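Local coordinates for A rubisco-like protein (Burkholderia fungorum, PDB 3NWR) that is a rubisco-like protein of unestablished function that probably works as an enzyme of the RuBisCO superfamily, with its active site on a TIM barrel, at residues 172-175 with 176-180; 214-217 with 218-222; 342-345 with 346-349. All blocks are in the same frame, centred on the assembly; numbering follows the deposited sequence. Where two conformers were deposited one is given.

Interaction 1 (172-175 with 176-180); sequences VGLS and AAETA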
# COMPACT_ATOMS: atom_id res chain seq x y z
N VAL A 172 13.45 -18.55 4.15
CA VAL A 172 14.47 -18.13 3.21
C VAL A 172 15.81 -18.64 3.75
O VAL A 172 15.97 -18.78 4.96
CB VAL A 172 14.47 -16.58 3.03
CG1 VAL A 172 14.85 -15.85 4.35
CG2 VAL A 172 15.38 -16.17 1.89
N GLY A 173 16.75 -18.95 2.87
CA GLY A 173 18.06 -19.39 3.31
C GLY A 173 18.53 -20.70 2.72
O GLY A 173 19.74 -20.95 2.65
N LEU A 174 17.60 -21.56 2.33
CA LEU A 174 17.96 -22.78 1.60
C LEU A 174 18.55 -22.44 0.25
O LEU A 174 18.20 -21.45 -0.38
CB LEU A 174 16.75 -23.68 1.39
CG LEU A 174 16.03 -24.26 2.61
CD1 LEU A 174 14.84 -25.09 2.16
CD2 LEU A 174 16.97 -25.09 3.47
N SER A 175 19.46 -23.29 -0.22
CA SER A 175 19.95 -23.17 -1.58
C SER A 175 18.88 -23.65 -2.56
O SER A 175 17.87 -24.24 -2.15
CB SER A 175 21.21 -24.02 -1.76
OG SER A 175 20.87 -25.40 -1.72
N ALA A 176 19.11 -23.43 -3.85
CA ALA A 176 18.17 -23.92 -4.85
C ALA A 176 18.05 -25.43 -4.78
O ALA A 176 16.95 -25.97 -4.82
CB ALA A 176 18.58 -23.47 -6.26
N ALA A 177 19.18 -26.12 -4.65
CA ALA A 177 19.19 -27.57 -4.55
C ALA A 177 18.46 -28.05 -3.30
O ALA A 177 17.69 -29.02 -3.35
CB ALA A 177 20.63 -28.11 -4.57
N GLU A 178 18.71 -27.39 -2.18
CA GLU A 178 18.05 -27.77 -0.93
C GLU A 178 16.54 -27.56 -1.02
O GLU A 178 15.76 -28.36 -0.52
CB GLU A 178 18.64 -26.99 0.25
CG GLU A 178 20.05 -27.43 0.64
CD GLU A 178 20.70 -26.50 1.65
OE1 GLU A 178 20.35 -25.30 1.67
OE2 GLU A 178 21.57 -26.96 2.42
N THR A 179 16.14 -26.48 -1.69
CA THR A 179 14.72 -26.19 -1.85
C THR A 179 14.05 -27.28 -2.69
O THR A 179 12.98 -27.79 -2.35
CB THR A 179 14.51 -24.83 -2.52
OG1 THR A 179 15.15 -23.82 -1.75
CG2 THR A 179 13.01 -24.50 -2.62
N ALA A 180 14.71 -27.63 -3.79
CA ALA A 180 14.20 -28.67 -4.67
C ALA A 180 14.06 -30.02 -3.96
O ALA A 180 13.07 -30.71 -4.13
CB ALA A 180 15.11 -28.81 -5.90
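Ser175 and Glu178 hold each other by a reciprocal pair of hydrogen bonds at the start of helix 176-189. The backbone N of Glu178 donates to Ser175 OG over 3.0 Å, and in return Ser175 N donates to Glu178 OE1 at 2.9 Å along a nearly straight path, with an N-H...O angle of 173°. The carboxylate oxygen is met on its anti side and somewhat out of the carboxylate plane. Ser175 OG lies between its own backbone N and carbonyl carbon (chi1 70°), a rotamer that turns the hydroxyl back toward the first turn of the helix.

This is a capping box, with Ser175 as the N-cap: side chain and backbone of two residues three apart satisfy one another where the helix has no preceding turn to do so. The loop that precedes it follows strand 163-165 of the TIM barrel, and Gly173, with phi at 127°, takes a backbone shape in which a CB would collide with the carbonyl oxygen of Val172.

A second set of bonds converges on Ser175 O. Thr179 N reaches it at 2.9 Å as the regular helical bond, while Thr179 OG1 donates to it at 2.8 Å from the opposite face of the carbonyl, well above its plane.

Leu174 adds van der Waals contact, carbon against oxygen: its CB lies 3.5 Å from Thr179 OG1 and its CD2 3.8 Å from Glu178 OE1. Glu178 also has a long, weak ion pair with Arg56 of the second subunit, and Ala176 packs on Glu210 of helix 208-226.

Interaction 2 (214-217 with 218-222); sequences AVMS and EVRRY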
# COMPACT_ATOMS: atom_id res chain seq x y z
N ALA A 214 15.42 -25.80 -10.59
CA ALA A 214 15.67 -26.98 -9.75
C ALA A 214 14.37 -27.56 -9.21
O ALA A 214 14.15 -28.77 -9.26
CB ALA A 214 16.60 -26.64 -8.60
N VAL A 215 13.50 -26.70 -8.70
CA VAL A 215 12.24 -27.16 -8.14
C VAL A 215 11.34 -27.82 -9.19
O VAL A 215 10.76 -28.88 -8.94
CB VAL A 215 11.48 -26.01 -7.43
CG1 VAL A 215 10.06 -26.43 -7.09
CG2 VAL A 215 12.23 -25.58 -6.18
N MET A 216 11.21 -27.20 -10.36
CA MET A 216 10.33 -27.76 -11.38
C MET A 216 10.83 -29.11 -11.89
O MET A 216 10.03 -29.96 -12.28
CB MET A 216 10.09 -26.79 -12.53
CG MET A 216 9.13 -25.64 -12.18
SD MET A 216 7.59 -26.20 -11.41
CE MET A 216 7.03 -27.39 -12.64
N SER A 217 12.15 -29.31 -11.90
CA SER A 217 12.68 -30.62 -12.27
C SER A 217 12.09 -31.71 -11.38
O SER A 217 11.65 -32.75 -11.87
CB SER A 217 14.20 -30.65 -12.17
OG SER A 217 14.69 -31.91 -12.58
N GLU A 218 12.09 -31.46 -10.07
CA GLU A 218 11.52 -32.41 -9.12
C GLU A 218 10.01 -32.54 -9.28
O GLU A 218 9.48 -33.64 -9.24
CB GLU A 218 11.87 -32.00 -7.68
CG GLU A 218 13.35 -32.14 -7.35
CD GLU A 218 13.79 -33.59 -7.19
OE1 GLU A 218 12.93 -34.49 -7.25
OE2 GLU A 218 15.00 -33.81 -7.00
N VAL A 219 9.33 -31.42 -9.48
CA VAL A 219 7.88 -31.43 -9.59
C VAL A 219 7.42 -32.21 -10.83
O VAL A 219 6.49 -33.00 -10.77
CB VAL A 219 7.31 -30.00 -9.58
CG1 VAL A 219 5.81 -30.00 -9.83
CG2 VAL A 219 7.64 -29.33 -8.25
N ARG A 220 8.11 -31.98 -11.95
CA ARG A 220 7.80 -32.69 -13.19
C ARG A 220 8.03 -34.19 -13.03
O ARG A 220 7.19 -35.00 -13.42
CB ARG A 220 8.64 -32.14 -14.36
CG ARG A 220 8.30 -30.70 -14.78
CD ARG A 220 9.03 -30.25 -16.07
NE ARG A 220 10.48 -30.42 -16.00
CZ ARG A 220 11.36 -29.46 -15.74
NH1 ARG A 220 10.97 -28.21 -15.53
NH2 ARG A 220 12.66 -29.74 -15.70
N ARG A 221 9.15 -34.56 -12.44
CA ARG A 221 9.45 -35.96 -12.23
C ARG A 221 8.45 -36.60 -11.27
O ARG A 221 8.05 -37.75 -11.43
CB ARG A 221 10.87 -36.17 -11.71
CG ARG A 221 11.20 -37.64 -11.59
CD ARG A 221 12.53 -37.91 -10.91
NE ARG A 221 12.54 -39.24 -10.32
CZ ARG A 221 13.56 -39.75 -9.65
NH1 ARG A 221 14.67 -39.04 -9.49
NH2 ARG A 221 13.48 -40.97 -9.13
N TYR A 222 8.02 -35.84 -10.26
CA TYR A 222 7.03 -36.37 -9.33
C TYR A 222 5.70 -36.64 -10.04
O TYR A 222 5.07 -37.66 -9.80
CB TYR A 222 6.82 -35.45 -8.12
CG TYR A 222 5.69 -35.93 -7.24
CD1 TYR A 222 5.85 -37.02 -6.39
CD2 TYR A 222 4.44 -35.31 -7.28
CE1 TYR A 222 4.81 -37.46 -5.59
CE2 TYR A 222 3.40 -35.75 -6.49
CZ TYR A 222 3.59 -36.82 -5.65
OH TYR A 222 2.54 -37.26 -4.86
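Val215 and Val219 meet on the inner side of helix 208-226, one turn apart, with Val215 CG1 4.0 Å from Val219 CG2. Next to them Met216 folds its chain back, bent at both chi2 and chi3, which brings CE to 4.0 Å from Val219 CG1. This apolar strip is the densely packed side: Val215 and Met216 also rest on Phe234 of strand 233-235, and Val219 on Val232.

The pattern is that of an amphipathic barrel helix: one flank faces strand 233-235 of the parallel barrel, another packs on helix 176-189 through Ala214 and Tyr222, and the Ser217 and Arg221 side is exposed. Backbone bonds from each N to the carbonyl four residues back run through the segment; that from Arg220 N to Met216 O is 2.8 Å, whereas the one from Glu218 N to Ala214 O is weak at 3.5 Å.

Arg220 forms a held border between the two sides. It bends at chi3 (-54°) and lays one face of its guanidinium back over the preceding turn, with Ser217 CA 3.5 Å from NH2 and Met216 O against the same face. Its NH1 lies 3.4 Å from Met216 CB and forms a salt bridge with Glu253, which anchors the folded-back pose. The solvent side is looser: only the base of Arg221 meets Ser217, CB lying 3.5 Å from Ser217 O, while the extended chain carries the guanidinium off the contact.

Interaction 3 (342-345 with 346-349); sequences PLAA and GCDD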
# COMPACT_ATOMS: atom_id res chain seq x y z
N PRO A 342 -19.54 -13.02 -6.11
CA PRO A 342 -19.19 -12.27 -7.33
C PRO A 342 -19.23 -10.77 -7.08
O PRO A 342 -20.05 -10.29 -6.29
CB PRO A 342 -20.29 -12.68 -8.32
CG PRO A 342 -20.76 -14.01 -7.82
CD PRO A 342 -20.69 -13.91 -6.32
N LEU A 343 -18.34 -10.03 -7.73
CA LEU A 343 -18.28 -8.59 -7.50
C LEU A 343 -19.57 -7.89 -7.94
O LEU A 343 -19.97 -6.88 -7.35
CB LEU A 343 -17.06 -7.97 -8.20
CG LEU A 343 -15.67 -8.36 -7.68
CD1 LEU A 343 -14.58 -7.53 -8.34
CD2 LEU A 343 -15.61 -8.24 -6.16
N ALA A 344 -20.22 -8.42 -8.97
CA ALA A 344 -21.48 -7.85 -9.45
C ALA A 344 -22.34 -8.94 -10.05
O ALA A 344 -21.85 -10.01 -10.38
CB ALA A 344 -21.23 -6.74 -10.47
N ALA A 345 -23.64 -8.67 -10.17
CA ALA A 345 -24.57 -9.66 -10.70
C ALA A 345 -24.09 -10.24 -12.03
O ALA A 345 -23.79 -9.50 -12.97
CB ALA A 345 -25.96 -9.06 -10.85
N GLY A 346 -24.01 -11.56 -12.09
CA GLY A 346 -23.69 -12.26 -13.32
C GLY A 346 -22.25 -12.26 -13.79
O GLY A 346 -21.96 -12.69 -14.90
N CYS A 347 -21.34 -11.78 -12.94
CA CYS A 347 -19.93 -11.67 -13.30
C CYS A 347 -19.18 -13.00 -13.24
O CYS A 347 -18.23 -13.22 -14.00
CB CYS A 347 -19.22 -10.63 -12.42
SG CYS A 347 -19.62 -8.93 -12.85
N ASP A 348 -19.60 -13.88 -12.34
CA ASP A 348 -18.96 -15.19 -12.16
C ASP A 348 -17.43 -15.08 -12.01
O ASP A 348 -16.67 -15.75 -12.71
CB ASP A 348 -19.30 -16.12 -13.33
CG ASP A 348 -18.79 -17.54 -13.11
OD1 ASP A 348 -18.83 -18.02 -11.96
OD2 ASP A 348 -18.33 -18.16 -14.10
N ASP A 349 -17.00 -14.24 -11.08
CA ASP A 349 -15.60 -13.90 -10.94
C ASP A 349 -15.04 -14.21 -9.54
O ASP A 349 -14.13 -13.53 -9.06
CB ASP A 349 -15.42 -12.41 -11.26
CG ASP A 349 -16.22 -11.52 -10.32
OD1 ASP A 349 -16.90 -12.04 -9.42
OD2 ASP A 349 -16.19 -10.29 -10.49
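Asp349 reaches back across the loop to Leu343, its OD1 accepting from Leu343 N at 3.0 Å through the syn lone pair. A chi1 of 60° tucks the carboxylate over its own backbone, facing Leu343. Both oxygens are engaged further by salt bridges: OD1 with Arg309 and OD2 with Arg139. The second polar link is Cys347 N to Ala344 O, 3.2 Å long, which closes a type II beta turn; Gly346 occupies its third position with phi at 76°, where glycine is favoured.

Packing spreads outward from these bonds. Leu343 crosses the Asp349 side chain at about a right angle, its CB and CG each 3.4 Å from Asp349 OD2. In the turn, Cys347 has two conformers, and in one of them SG tentatively approaches Ala344 CB. Leu343 continues onto helix 301-309, and Cys347 touches Ala136 and Arg139 of helix 136-139. One buried carboxylate thus ties the loop before strand 352-355 to two arginines on separate helices, and their combined positive charge would be expected to favour its ionised form.

In the fold
Interactions 1 and 2 are neighbours in the fold, whereas interaction 3 stands apart. The centres of the first two are about 14 Å apart, and they touch directly where the successive helices 176-189 and 208-226 pack: Ala180 CB lies 3.5 Å from Ala214 O, and Thr179 CG2 3.8 Å from Val215 CG2. The carboxylated Lys195 falls in the chain between these helices; in RuBisCO itself such a lysine is a metal ligand, so this connection probably runs past the corresponding active site. Interaction 3 is centred about 41 Å from interaction 1 and 37 Å from interaction 2. All three lie in the RuBisCO-type catalytic, TIM-barrel part of the chain, and interaction 1 alone reaches the second subunit.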